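Local atomic coordinates of probable arylamine n-acetyl transferase (Mycobacterium abscessus, PDB entry 4GUZ), a protein that probably transfers the acetyl group of acetyl-coenzyme A to the amino nitrogen of arylamine substrates. Residues D16-F21 with A84-V89; Y98-R103 with Q127-V132; P113-M118 with Y206-S211; G162-T165 with W171-S174; A220-I225 with A259-I264. All coordinates share one frame; numbering follows the deposited sequence.

Interaction 1. Residues D16-F21 with A84-V89; sequences DEYLAF and ALFGAV
Helix 16-21 carries Y18 across to L85, F86 and V89 of helix 84-89, the two short axes running 115° apart and approaching to 11.6 Å. The backbones come nearest at Y18 and V89, whose CA atoms are 8.3 Å from each other, so a single large side chain has to bridge most of the gap. That side chain is Y18: with CG anti to its backbone N (chi1 169°), the ring stands out from its helix and reaches the other one beside V89 and L85. Methyl CG2 of V89 sits almost over the middle of one ring face, 3.5 Å from the Y18 centroid and 14° off the normal, a CH-pi contact. L85 meets the ring at its edge instead, CD2 lying 3.6 Å from Y18 CE1. Farther along, Y18 OH rests against the edge of the F86 ring, 3.7 Å from CD1, but its polar partner is ND1 of H42, to which it is hydrogen-bonded. F86 also packs edge-to-face on the ring of H42, and L38 of helix 32-45 touches both F86 and V89. Such steep helix-on-helix packing round a buried aromatic belongs to the N-terminal helical bundle of the arylamine N-acetyltransferase fold.

Interaction 2. Residues Y98-R103 with Q127-V132; sequences YGIQGR and QWLCDV
Two strands of the eight-stranded antiparallel sheet, 96-104 and 126-130, reach each other here through Y98 with Q127 and I100 with L129, over the top of strand 116-123, which runs between them. Because each is antiparallel to that middle strand, they are parallel to one another, and no main-chain bond joins them; even at the nearest pair, I100 and L129, the CA atoms are 9.5 Å apart. Side chains make the connection at two places. Y98 holds CG in the position between its backbone N and carbonyl carbon (chi1 60°), which swings the ring over V120 and R122 of the middle strand toward Q127. From there Y98 OH donates a short hydrogen bond, 2.6 Å, to Q127 OE1. The acceptor lies at the edge of the phenol ring, in its plane, yet the hydroxyl approaches from above the amide: the C=O...O angle is 138° and the donor stands 37° out of the carbonyl plane. The second bridge is apolar, methyl CD1 of I100 meeting methyl CD1 of L129 at 3.9 Å, with the two side chains crossing at about a right angle. M118 of the middle strand touches I100 as well as D131. Just past the end of strand 126-130, D131 OD1 is hydrogen-bonded to H116 NE2 and OD2 to H189 NE2. The geometry of C79, H116 and D131 is consistent with the Cys-His-Asp catalytic triad of arylamine N-acetyltransferases, and the bridged strands form part of the sheet that carries the His and, just past a strand end, the Asp.

Interaction 3. Residues P113-M118 with Y206-S211; sequences PATHGM and YFVASS
T115 turns its CG2 methyl anti to its carbonyl carbon, with OG1 between the backbone N and that carbon (chi1 50°), and V208 has CG1 anti to its backbone N (chi1 173°), which leaves CG2 beside that N and anti to the carbonyl carbon; these two settings bring the methyl of V208 against the branch point of T115. V208 CG2 lies 3.6 Å from T115 CB and 3.9 Å from T115 CG2, the side chains sliding past each other in opposite directions. T115 CG2 also meets F207, 3.9 Å from CD1, approaching the ring obliquely. At the surface P113 CG adds a looser touch, 4.3 Å from F207 CE1. The closing turn of the helix is tied by S210, whose OG donates to Y206 O at 2.9 Å while S210 N reaches the same oxygen from the opposite face of its plane. On the other side of the contact, A114 centres an inverse gamma turn. The CB of H116 points away from the helix, and its side chain touches C79. The contact thus sets the C-terminal end of helix 198-210 on a classic beta bulge, T115 and H116 together facing G102, beside what is probably the catalytic triad, to which H116 belongs.

Interaction 4. Residues G162-T165 with W171-S174; sequences GEVT and WTLS
Van der Waals packing carries the direct contact, and both close atom contacts are made by V164 CG1. This methyl is anti to the carbonyl carbon (chi1 -67°), which directs it at the start of the facing strand. There it rests 3.6 Å from T172 OG1 and 3.7 Å from the backbone N of W171, a carbon against polar atoms with no hydrogen bond between the two segments. V164 and T172 slide past each other in opposite directions, and both touch T190 of strand 185-196, so the three pack together on one face of the sheet. W171 takes part through its backbone, for its CB points away from V164. On that other side the indole meets the F191 ring with the planes about 10° apart, and its NE1 is hydrogen-bonded to V145 O.

Polar interactions act within each half of the contact or just beside it. E163 is the centre of an inverse gamma turn, in which V164 N makes a weak bond of 2.9 Å to G162 O; this tight bend turns the valine back over the strand. E163 OE2 takes a hydrogen bond from G167 N within the connecting loop. Backbone bonds pair G162 with G170 and T172 with R160, which joins the two strands directly.

All of this lies at the closed end of a beta hairpin, in which strands 155-162 and 170-176 are antiparallel neighbours in the eight-stranded sheet and V164, in the connecting loop, folds over the beginning of the second strand.

Interaction 5. Residues A220-I225 with A259-I264; sequences AFVQQI and ATLREI
V222 and Q224 face L261 and I264 where helix 254-263 packs against a five-stranded antiparallel sheet, an alpha/beta layer consistent with the C-terminal domain of arylamine N-acetyltransferases. Strand 221-226 lies second in that sheet, between strands 48-49 and 229-234.

The apolar part is a single close pair. V222 points both methyls at the helix, with CG1 anti to the backbone N (chi1 -179°) and CG2 anti to the carbonyl carbon. Both meet the same branch of L261: CD2 lies 3.8 Å from V222 CG2 and 4.1 Å from V222 CG1, the two side chains crossing at about a right angle. L261 reaches there with its end, since its CB does not itself point at the strand. L51 of helix 51-56 also touches L261, and F265 touches V222.

Two residues further along the strand, the CB of Q224 points toward the helix, and its side chain, extended beyond CG, reaches out to pack beside I264. Y231 of strand 229-234 is touched by both Q224 and I264. On the opposite strand face, Q223 and F221 pack on W48.

Charged groups remain on the solvent side of the helix, where R262 NH2 and E263 OE2 form a long salt bridge of 3.9 Å. Main-chain bonds hold the helical turn beneath them: E263 N donates to A259 O at 2.9 Å, and I264 N to T260 O at 2.8 Å.

Overall arrangement
Interaction 1 comes first along the chain, in the helical layer, and touches interaction 2, about 17 Å away between centres, through F86 against C130 and V132. Interactions 2, 3 and 4 all reach the eight-stranded sheet; 2 and 3 alternate along the chain, and strand 116-123 of interaction 3 lies between the two strands of interaction 2, while 4 is nested inside the loop closed by 3. The D131-H116 bond links 2 with 3, and L173 of interaction 4 packs on D131. Interactions 2 and 3 thus hold the probable triad's Asp and His, with 1 and 4 touching interaction 2. Interaction 5, in the separate five-stranded sheet, lies apart, about 30 Å from interaction 4 between centres.

Interaction 1. Residues D16-F21 with A84-V89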
# COMPACT_ATOMS: atom_id res chain seq x y z
N ASP A 16 15.63 -4.48 -13.59
CA ASP A 16 16.87 -4.02 -12.94
C ASP A 16 16.70 -2.66 -12.29
O ASP A 16 17.23 -2.42 -11.21
CB ASP A 16 18.05 -3.95 -13.93
CG ASP A 16 18.51 -5.29 -14.50
OD1 ASP A 16 18.41 -6.31 -13.77
OD2 ASP A 16 19.01 -5.30 -15.65
N GLU A 17 15.96 -1.77 -12.96
CA GLU A 17 15.68 -0.41 -12.48
C GLU A 17 14.85 -0.44 -11.19
O GLU A 17 15.14 0.30 -10.25
CB GLU A 17 14.94 0.36 -13.57
CG GLU A 17 14.96 1.86 -13.35
CD GLU A 17 14.06 2.66 -14.26
OE1 GLU A 17 13.63 2.15 -15.32
OE2 GLU A 17 13.81 3.84 -13.92
N TYR A 18 13.83 -1.31 -11.16
CA TYR A 18 12.98 -1.46 -9.98
C TYR A 18 13.80 -1.97 -8.80
O TYR A 18 13.69 -1.42 -7.71
CB TYR A 18 11.77 -2.39 -10.27
CG TYR A 18 11.02 -2.78 -9.01
CD1 TYR A 18 9.96 -2.01 -8.54
CD2 TYR A 18 11.42 -3.86 -8.23
CE1 TYR A 18 9.31 -2.32 -7.35
CE2 TYR A 18 10.80 -4.17 -7.02
CZ TYR A 18 9.72 -3.41 -6.60
OH TYR A 18 9.09 -3.71 -5.43
N LEU A 19 14.62 -3.02 -9.03
CA LEU A 19 15.41 -3.64 -7.96
C LEU A 19 16.47 -2.69 -7.40
O LEU A 19 16.71 -2.70 -6.20
CB LEU A 19 16.04 -4.96 -8.40
CG LEU A 19 15.04 -6.06 -8.80
CD1 LEU A 19 15.74 -7.26 -9.46
CD2 LEU A 19 14.21 -6.53 -7.61
N ALA A 20 17.08 -1.85 -8.26
CA ALA A 20 18.07 -0.87 -7.82
C ALA A 20 17.38 0.19 -6.95
O ALA A 20 17.92 0.57 -5.91
CB ALA A 20 18.74 -0.23 -9.02
N PHE A 21 16.17 0.62 -7.35
CA PHE A 21 15.37 1.62 -6.64
C PHE A 21 14.99 1.17 -5.23
O PHE A 21 15.03 1.98 -4.31
CB PHE A 21 14.08 1.94 -7.42
CG PHE A 21 13.36 3.17 -6.89
CD1 PHE A 21 13.67 4.44 -7.38
CD2 PHE A 21 12.38 3.06 -5.91
CE1 PHE A 21 13.01 5.57 -6.89
CE2 PHE A 21 11.72 4.19 -5.42
CZ PHE A 21 12.04 5.44 -5.92
N ALA A 84 0.14 -3.30 -8.64
CA ALA A 84 0.48 -3.49 -10.06
C ALA A 84 1.99 -3.71 -10.20
O ALA A 84 2.41 -4.68 -10.82
CB ALA A 84 0.03 -2.28 -10.89
N LEU A 85 2.80 -2.86 -9.54
CA LEU A 85 4.24 -2.94 -9.60
C LEU A 85 4.76 -4.20 -8.93
O LEU A 85 5.60 -4.88 -9.51
CB LEU A 85 4.87 -1.70 -8.94
CG LEU A 85 6.26 -1.30 -9.41
CD1 LEU A 85 6.26 -0.92 -10.90
CD2 LEU A 85 6.73 -0.08 -8.63
N PHE A 86 4.26 -4.52 -7.74
CA PHE A 86 4.77 -5.68 -7.01
C PHE A 86 4.36 -6.96 -7.70
O PHE A 86 5.19 -7.86 -7.80
CB PHE A 86 4.32 -5.66 -5.55
CG PHE A 86 5.19 -6.47 -4.61
CD1 PHE A 86 6.43 -5.99 -4.20
CD2 PHE A 86 4.73 -7.68 -4.08
CE1 PHE A 86 7.24 -6.75 -3.34
CE2 PHE A 86 5.54 -8.43 -3.21
CZ PHE A 86 6.78 -7.95 -2.83
N GLY A 87 3.14 -6.99 -8.24
CA GLY A 87 2.60 -8.11 -9.00
C GLY A 87 3.45 -8.39 -10.23
O GLY A 87 3.76 -9.55 -10.52
N ALA A 88 3.88 -7.31 -10.91
CA ALA A 88 4.74 -7.41 -12.09
C ALA A 88 6.09 -7.98 -11.71
O ALA A 88 6.60 -8.81 -12.46
CB ALA A 88 4.92 -6.04 -12.73
N VAL A 89 6.66 -7.57 -10.56
CA VAL A 89 7.95 -8.07 -10.07
C VAL A 89 7.83 -9.55 -9.73
O VAL A 89 8.68 -10.33 -10.17
CB VAL A 89 8.53 -7.27 -8.86
CG1 VAL A 89 9.93 -7.76 -8.49
CG2 VAL A 89 8.57 -5.78 -9.15

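Interaction 2. Residues Y98-R103 with Q127-V132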
# COMPACT_ATOMS: atom_id res chain seq x y z
N TYR A 98 -1.05 -14.85 -6.35
CA TYR A 98 -2.36 -14.38 -6.76
C TYR A 98 -2.70 -13.10 -6.01
O TYR A 98 -2.12 -12.78 -4.96
CB TYR A 98 -3.44 -15.48 -6.57
CG TYR A 98 -3.64 -15.99 -5.16
CD1 TYR A 98 -4.69 -15.53 -4.38
CD2 TYR A 98 -2.85 -17.01 -4.65
CE1 TYR A 98 -4.92 -16.04 -3.10
CE2 TYR A 98 -3.06 -17.52 -3.36
CZ TYR A 98 -4.11 -17.04 -2.59
OH TYR A 98 -4.32 -17.52 -1.32
N GLY A 99 -3.61 -12.35 -6.60
CA GLY A 99 -4.13 -11.12 -6.04
C GLY A 99 -5.36 -11.35 -5.21
O GLY A 99 -6.13 -12.30 -5.44
N ILE A 100 -5.54 -10.49 -4.20
CA ILE A 100 -6.70 -10.52 -3.33
C ILE A 100 -7.18 -9.08 -3.10
O ILE A 100 -6.49 -8.11 -3.48
CB ILE A 100 -6.46 -11.28 -2.00
CG1 ILE A 100 -5.35 -10.62 -1.16
CG2 ILE A 100 -6.25 -12.80 -2.20
CD1 ILE A 100 -5.38 -11.02 0.31
N GLN A 101 -8.35 -8.95 -2.47
CA GLN A 101 -8.96 -7.68 -2.07
C GLN A 101 -9.33 -7.72 -0.60
O GLN A 101 -9.88 -8.71 -0.13
CB GLN A 101 -10.19 -7.35 -2.93
CG GLN A 101 -9.84 -6.91 -4.33
CD GLN A 101 -9.75 -5.43 -4.48
OE1 GLN A 101 -9.01 -4.75 -3.77
NE2 GLN A 101 -10.47 -4.91 -5.45
N GLY A 102 -9.04 -6.63 0.10
CA GLY A 102 -9.41 -6.49 1.51
C GLY A 102 -10.39 -5.35 1.73
O GLY A 102 -10.48 -4.44 0.90
N ARG A 103 -11.13 -5.40 2.85
CA ARG A 103 -12.09 -4.36 3.28
C ARG A 103 -11.42 -3.57 4.41
O ARG A 103 -11.21 -4.13 5.48
CB ARG A 103 -13.38 -5.02 3.79
CG ARG A 103 -14.08 -5.91 2.78
CD ARG A 103 -15.24 -6.64 3.43
NE ARG A 103 -15.85 -7.58 2.50
CZ ARG A 103 -16.74 -7.24 1.57
NH1 ARG A 103 -17.16 -5.98 1.47
NH2 ARG A 103 -17.25 -8.16 0.77
N GLN A 127 1.47 -20.26 2.65
CA GLN A 127 0.95 -19.05 2.01
C GLN A 127 1.44 -17.83 2.79
O GLN A 127 1.47 -17.84 4.02
CB GLN A 127 -0.57 -19.10 1.90
CG GLN A 127 -1.02 -20.08 0.81
CD GLN A 127 -2.49 -19.99 0.52
OE1 GLN A 127 -2.89 -19.52 -0.54
NE2 GLN A 127 -3.32 -20.44 1.45
N TRP A 128 1.86 -16.79 2.05
CA TRP A 128 2.43 -15.56 2.59
C TRP A 128 1.68 -14.35 2.09
O TRP A 128 1.64 -14.08 0.89
CB TRP A 128 3.91 -15.46 2.18
CG TRP A 128 4.74 -16.53 2.82
CD1 TRP A 128 4.97 -17.79 2.35
CD2 TRP A 128 5.38 -16.46 4.10
NE1 TRP A 128 5.74 -18.49 3.24
CE2 TRP A 128 5.99 -17.71 4.34
CE3 TRP A 128 5.50 -15.46 5.08
CZ2 TRP A 128 6.74 -17.98 5.49
CZ3 TRP A 128 6.22 -15.73 6.23
CH2 TRP A 128 6.84 -16.98 6.42
N LEU A 129 1.14 -13.57 3.03
CA LEU A 129 0.43 -12.34 2.69
C LEU A 129 1.43 -11.23 2.43
O LEU A 129 2.25 -10.93 3.31
CB LEU A 129 -0.53 -11.95 3.84
CG LEU A 129 -1.27 -10.61 3.65
CD1 LEU A 129 -2.19 -10.67 2.46
CD2 LEU A 129 -1.98 -10.19 4.94
N CYS A 130 1.37 -10.61 1.24
CA CYS A 130 2.25 -9.48 0.92
C CYS A 130 1.39 -8.22 0.81
O CYS A 130 0.88 -7.88 -0.27
CB CYS A 130 3.06 -9.74 -0.34
SG CYS A 130 4.21 -11.14 -0.21
N ASP A 131 1.22 -7.53 1.95
CA ASP A 131 0.44 -6.29 2.02
C ASP A 131 1.41 -5.14 1.81
O ASP A 131 1.90 -4.53 2.76
CB ASP A 131 -0.28 -6.20 3.36
CG ASP A 131 -1.33 -5.11 3.44
OD1 ASP A 131 -1.53 -4.40 2.43
OD2 ASP A 131 -1.95 -4.97 4.51
N VAL A 132 1.76 -4.90 0.55
CA VAL A 132 2.84 -3.96 0.19
C VAL A 132 2.39 -2.51 -0.06
O VAL A 132 3.24 -1.63 -0.09
CB VAL A 132 3.65 -4.47 -1.04
CG1 VAL A 132 4.28 -5.84 -0.77
CG2 VAL A 132 2.82 -4.47 -2.33

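Interaction 3. Residues P113-M118 with Y206-S211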
# COMPACT_ATOMS: atom_id res chain seq x y z
N PRO A 113 -16.43 -1.56 1.67
CA PRO A 113 -16.26 -2.32 0.42
C PRO A 113 -14.84 -2.88 0.32
O PRO A 113 -13.95 -2.40 1.02
CB PRO A 113 -16.57 -1.30 -0.69
CG PRO A 113 -17.03 -0.05 0.01
CD PRO A 113 -16.53 -0.10 1.41
N ALA A 114 -14.65 -3.92 -0.50
CA ALA A 114 -13.34 -4.58 -0.66
C ALA A 114 -12.48 -3.80 -1.62
O ALA A 114 -12.36 -4.17 -2.79
CB ALA A 114 -13.52 -6.01 -1.14
N THR A 115 -11.85 -2.71 -1.12
CA THR A 115 -11.10 -1.81 -1.99
C THR A 115 -9.61 -1.66 -1.59
O THR A 115 -8.98 -0.65 -1.94
CB THR A 115 -11.84 -0.46 -2.10
OG1 THR A 115 -12.20 0.03 -0.81
CG2 THR A 115 -13.10 -0.56 -2.97
N HIS A 116 -9.02 -2.69 -0.97
CA HIS A 116 -7.58 -2.68 -0.69
C HIS A 116 -6.95 -3.89 -1.32
O HIS A 116 -7.20 -5.00 -0.88
CB HIS A 116 -7.26 -2.61 0.82
CG HIS A 116 -5.80 -2.70 1.11
ND1 HIS A 116 -4.90 -1.80 0.58
CD2 HIS A 116 -5.12 -3.62 1.84
CE1 HIS A 116 -3.70 -2.18 1.01
NE2 HIS A 116 -3.78 -3.27 1.77
N GLY A 117 -6.16 -3.69 -2.37
CA GLY A 117 -5.53 -4.81 -3.05
C GLY A 117 -4.28 -5.26 -2.33
O GLY A 117 -3.52 -4.43 -1.83
N MET A 118 -4.07 -6.59 -2.28
CA MET A 118 -2.91 -7.26 -1.69
C MET A 118 -2.57 -8.46 -2.54
O MET A 118 -3.39 -8.87 -3.38
CB MET A 118 -3.22 -7.72 -0.24
CG MET A 118 -3.47 -6.56 0.71
SD MET A 118 -4.09 -7.05 2.32
CE MET A 118 -5.79 -7.47 1.93
N TYR A 206 -11.35 2.81 -9.97
CA TYR A 206 -12.29 3.81 -10.51
C TYR A 206 -13.16 4.39 -9.37
O TYR A 206 -13.32 5.61 -9.31
CB TYR A 206 -13.17 3.21 -11.63
CG TYR A 206 -14.18 4.20 -12.16
CD1 TYR A 206 -13.80 5.19 -13.06
CD2 TYR A 206 -15.51 4.17 -11.74
CE1 TYR A 206 -14.71 6.13 -13.53
CE2 TYR A 206 -16.43 5.12 -12.19
CZ TYR A 206 -16.03 6.10 -13.09
OH TYR A 206 -16.93 7.01 -13.56
N PHE A 207 -13.69 3.53 -8.48
CA PHE A 207 -14.49 3.93 -7.32
C PHE A 207 -13.61 4.69 -6.32
O PHE A 207 -13.99 5.77 -5.87
CB PHE A 207 -15.15 2.69 -6.65
CG PHE A 207 -15.78 2.91 -5.29
CD1 PHE A 207 -15.09 2.58 -4.13
CD2 PHE A 207 -17.08 3.39 -5.17
CE1 PHE A 207 -15.66 2.79 -2.87
CE2 PHE A 207 -17.66 3.60 -3.91
CZ PHE A 207 -16.95 3.29 -2.77
N VAL A 208 -12.45 4.12 -5.96
CA VAL A 208 -11.53 4.72 -4.98
C VAL A 208 -11.04 6.13 -5.43
O VAL A 208 -10.99 7.04 -4.60
CB VAL A 208 -10.35 3.77 -4.63
CG1 VAL A 208 -9.31 4.46 -3.74
CG2 VAL A 208 -10.88 2.52 -3.92
N ALA A 209 -10.74 6.31 -6.73
CA ALA A 209 -10.20 7.59 -7.22
C ALA A 209 -11.25 8.69 -7.45
O ALA A 209 -10.88 9.87 -7.36
CB ALA A 209 -9.39 7.38 -8.49
N SER A 210 -12.54 8.35 -7.75
CA SER A 210 -13.52 9.41 -8.05
C SER A 210 -14.81 9.43 -7.19
O SER A 210 -15.45 10.49 -7.12
CB SER A 210 -13.92 9.35 -9.52
OG SER A 210 -14.62 8.15 -9.83
N SER A 211 -15.23 8.30 -6.57
CA SER A 211 -16.47 8.28 -5.81
C SER A 211 -16.44 9.18 -4.57
O SER A 211 -15.44 9.16 -3.84
CB SER A 211 -16.85 6.86 -5.40
OG SER A 211 -18.05 6.82 -4.64

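Interaction 4. Residues G162-T165 with W171-S174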
# COMPACT_ATOMS: atom_id res chain seq x y z
N GLY A 162 -11.56 -16.05 10.77
CA GLY A 162 -12.92 -16.17 11.28
C GLY A 162 -13.97 -15.80 10.27
O GLY A 162 -13.69 -15.58 9.09
N GLU A 163 -15.20 -15.65 10.75
CA GLU A 163 -16.34 -15.22 9.94
C GLU A 163 -16.30 -13.72 9.92
O GLU A 163 -17.05 -13.05 10.63
CB GLU A 163 -17.64 -15.79 10.53
CG GLU A 163 -18.83 -15.59 9.60
CD GLU A 163 -20.13 -16.23 10.05
OE1 GLU A 163 -20.16 -16.80 11.16
OE2 GLU A 163 -21.11 -16.18 9.27
N VAL A 164 -15.38 -13.17 9.13
CA VAL A 164 -15.09 -11.74 9.08
C VAL A 164 -16.31 -10.91 8.69
O VAL A 164 -16.53 -9.83 9.23
CB VAL A 164 -13.86 -11.43 8.19
CG1 VAL A 164 -12.60 -12.01 8.82
CG2 VAL A 164 -14.03 -11.97 6.76
N THR A 165 -17.12 -11.46 7.78
CA THR A 165 -18.38 -10.89 7.30
C THR A 165 -19.34 -12.09 7.25
O THR A 165 -18.85 -13.22 7.16
CB THR A 165 -18.17 -10.14 5.97
OG1 THR A 165 -17.65 -11.04 5.00
CG2 THR A 165 -17.25 -8.93 6.08
N TRP A 171 -9.75 -13.49 7.05
CA TRP A 171 -8.82 -13.07 8.09
C TRP A 171 -8.97 -11.60 8.41
O TRP A 171 -9.22 -10.80 7.51
CB TRP A 171 -7.35 -13.29 7.65
CG TRP A 171 -6.89 -14.72 7.62
CD1 TRP A 171 -6.07 -15.34 8.53
CD2 TRP A 171 -7.25 -15.72 6.65
NE1 TRP A 171 -5.92 -16.67 8.20
CE2 TRP A 171 -6.64 -16.93 7.06
CE3 TRP A 171 -8.02 -15.70 5.48
CZ2 TRP A 171 -6.79 -18.12 6.34
CZ3 TRP A 171 -8.23 -16.89 4.80
CH2 TRP A 171 -7.59 -18.08 5.21
N THR A 172 -8.65 -11.23 9.66
CA THR A 172 -8.55 -9.83 10.05
C THR A 172 -7.10 -9.57 10.35
O THR A 172 -6.51 -10.30 11.15
CB THR A 172 -9.45 -9.47 11.27
OG1 THR A 172 -10.80 -9.82 10.99
CG2 THR A 172 -9.35 -7.98 11.69
N LEU A 173 -6.53 -8.53 9.73
CA LEU A 173 -5.20 -8.07 10.10
C LEU A 173 -5.41 -6.87 10.99
O LEU A 173 -6.11 -5.93 10.58
CB LEU A 173 -4.31 -7.73 8.90
CG LEU A 173 -2.90 -7.29 9.26
CD1 LEU A 173 -2.02 -8.50 9.61
CD2 LEU A 173 -2.26 -6.49 8.13
N SER A 174 -4.87 -6.90 12.23
CA SER A 174 -5.02 -5.79 13.19
C SER A 174 -3.67 -5.18 13.53
O SER A 174 -2.63 -5.86 13.43
CB SER A 174 -5.68 -6.27 14.49
OG SER A 174 -6.97 -6.83 14.29

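Interaction 5. Residues A220-I225 with A259-I264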
# COMPACT_ATOMS: atom_id res chain seq x y z
N ALA A 220 -6.01 14.88 0.35
CA ALA A 220 -4.64 14.37 0.35
C ALA A 220 -4.38 13.39 1.50
O ALA A 220 -4.78 13.64 2.63
CB ALA A 220 -3.65 15.52 0.42
N PHE A 221 -3.78 12.24 1.17
CA PHE A 221 -3.39 11.22 2.14
C PHE A 221 -2.05 10.71 1.68
O PHE A 221 -1.94 10.19 0.57
CB PHE A 221 -4.42 10.09 2.28
CG PHE A 221 -4.40 9.42 3.64
CD1 PHE A 221 -4.94 10.05 4.76
CD2 PHE A 221 -3.87 8.15 3.80
CE1 PHE A 221 -4.91 9.43 6.01
CE2 PHE A 221 -3.89 7.50 5.04
CZ PHE A 221 -4.41 8.15 6.14
N VAL A 222 -1.01 10.99 2.47
CA VAL A 222 0.37 10.64 2.12
C VAL A 222 0.96 9.86 3.29
O VAL A 222 0.70 10.19 4.45
CB VAL A 222 1.17 11.92 1.77
CG1 VAL A 222 2.60 11.59 1.38
CG2 VAL A 222 0.48 12.71 0.65
N GLN A 223 1.69 8.77 3.01
CA GLN A 223 2.18 7.93 4.10
C GLN A 223 3.61 7.49 3.89
O GLN A 223 4.06 7.38 2.75
CB GLN A 223 1.28 6.69 4.27
CG GLN A 223 -0.23 6.98 4.47
CD GLN A 223 -0.97 5.71 4.73
OE1 GLN A 223 -0.78 5.07 5.76
NE2 GLN A 223 -1.80 5.27 3.78
N GLN A 224 4.32 7.22 5.00
CA GLN A 224 5.69 6.71 4.97
C GLN A 224 5.92 5.90 6.23
O GLN A 224 5.53 6.34 7.30
CB GLN A 224 6.73 7.86 4.82
CG GLN A 224 8.20 7.40 4.82
CD GLN A 224 9.12 8.59 4.98
OE1 GLN A 224 9.41 9.33 4.01
NE2 GLN A 224 9.53 8.85 6.21
N ILE A 225 6.54 4.71 6.11
CA ILE A 225 6.82 3.88 7.29
C ILE A 225 8.31 3.48 7.26
O ILE A 225 8.92 3.37 6.20
CB ILE A 225 5.84 2.67 7.42
CG1 ILE A 225 5.91 2.01 8.83
CG2 ILE A 225 6.00 1.67 6.27
CD1 ILE A 225 4.74 1.04 9.24
N ALA A 259 6.17 22.08 1.22
CA ALA A 259 7.50 21.93 1.82
C ALA A 259 7.67 20.55 2.46
O ALA A 259 8.67 19.89 2.22
CB ALA A 259 7.74 23.02 2.86
N THR A 260 6.68 20.13 3.28
CA THR A 260 6.68 18.83 3.97
C THR A 260 6.68 17.69 2.96
O THR A 260 7.42 16.72 3.14
CB THR A 260 5.50 18.74 4.96
OG1 THR A 260 5.71 19.69 6.00
CG2 THR A 260 5.35 17.37 5.57
N LEU A 261 5.88 17.81 1.87
CA LEU A 261 5.85 16.78 0.83
C LEU A 261 7.25 16.52 0.26
O LEU A 261 7.64 15.37 0.12
CB LEU A 261 4.87 17.17 -0.30
CG LEU A 261 3.38 16.96 0.02
CD1 LEU A 261 2.51 17.56 -1.07
CD2 LEU A 261 3.05 15.47 0.20
N ARG A 262 8.03 17.60 0.01
CA ARG A 262 9.39 17.47 -0.52
C ARG A 262 10.39 17.01 0.56
O ARG A 262 11.10 16.04 0.34
CB ARG A 262 9.82 18.82 -1.12
CG ARG A 262 11.29 18.92 -1.55
CD ARG A 262 11.67 20.33 -1.99
NE ARG A 262 11.64 21.30 -0.88
CZ ARG A 262 10.74 22.28 -0.76
NH1 ARG A 262 9.80 22.44 -1.68
NH2 ARG A 262 10.79 23.10 0.28
N GLU A 263 10.46 17.73 1.70
CA GLU A 263 11.44 17.47 2.76
C GLU A 263 11.24 16.13 3.47
O GLU A 263 12.22 15.42 3.71
CB GLU A 263 11.44 18.59 3.80
CG GLU A 263 11.81 19.97 3.27
CD GLU A 263 11.28 21.16 4.06
OE1 GLU A 263 10.25 21.02 4.75
OE2 GLU A 263 11.89 22.25 3.94
N ILE A 264 9.99 15.80 3.86
CA ILE A 264 9.71 14.58 4.62
C ILE A 264 9.44 13.40 3.69
O ILE A 264 9.96 12.32 3.92
CB ILE A 264 8.53 14.81 5.62
CG1 ILE A 264 8.86 15.87 6.73
CG2 ILE A 264 7.96 13.50 6.23
CD1 ILE A 264 10.03 15.58 7.69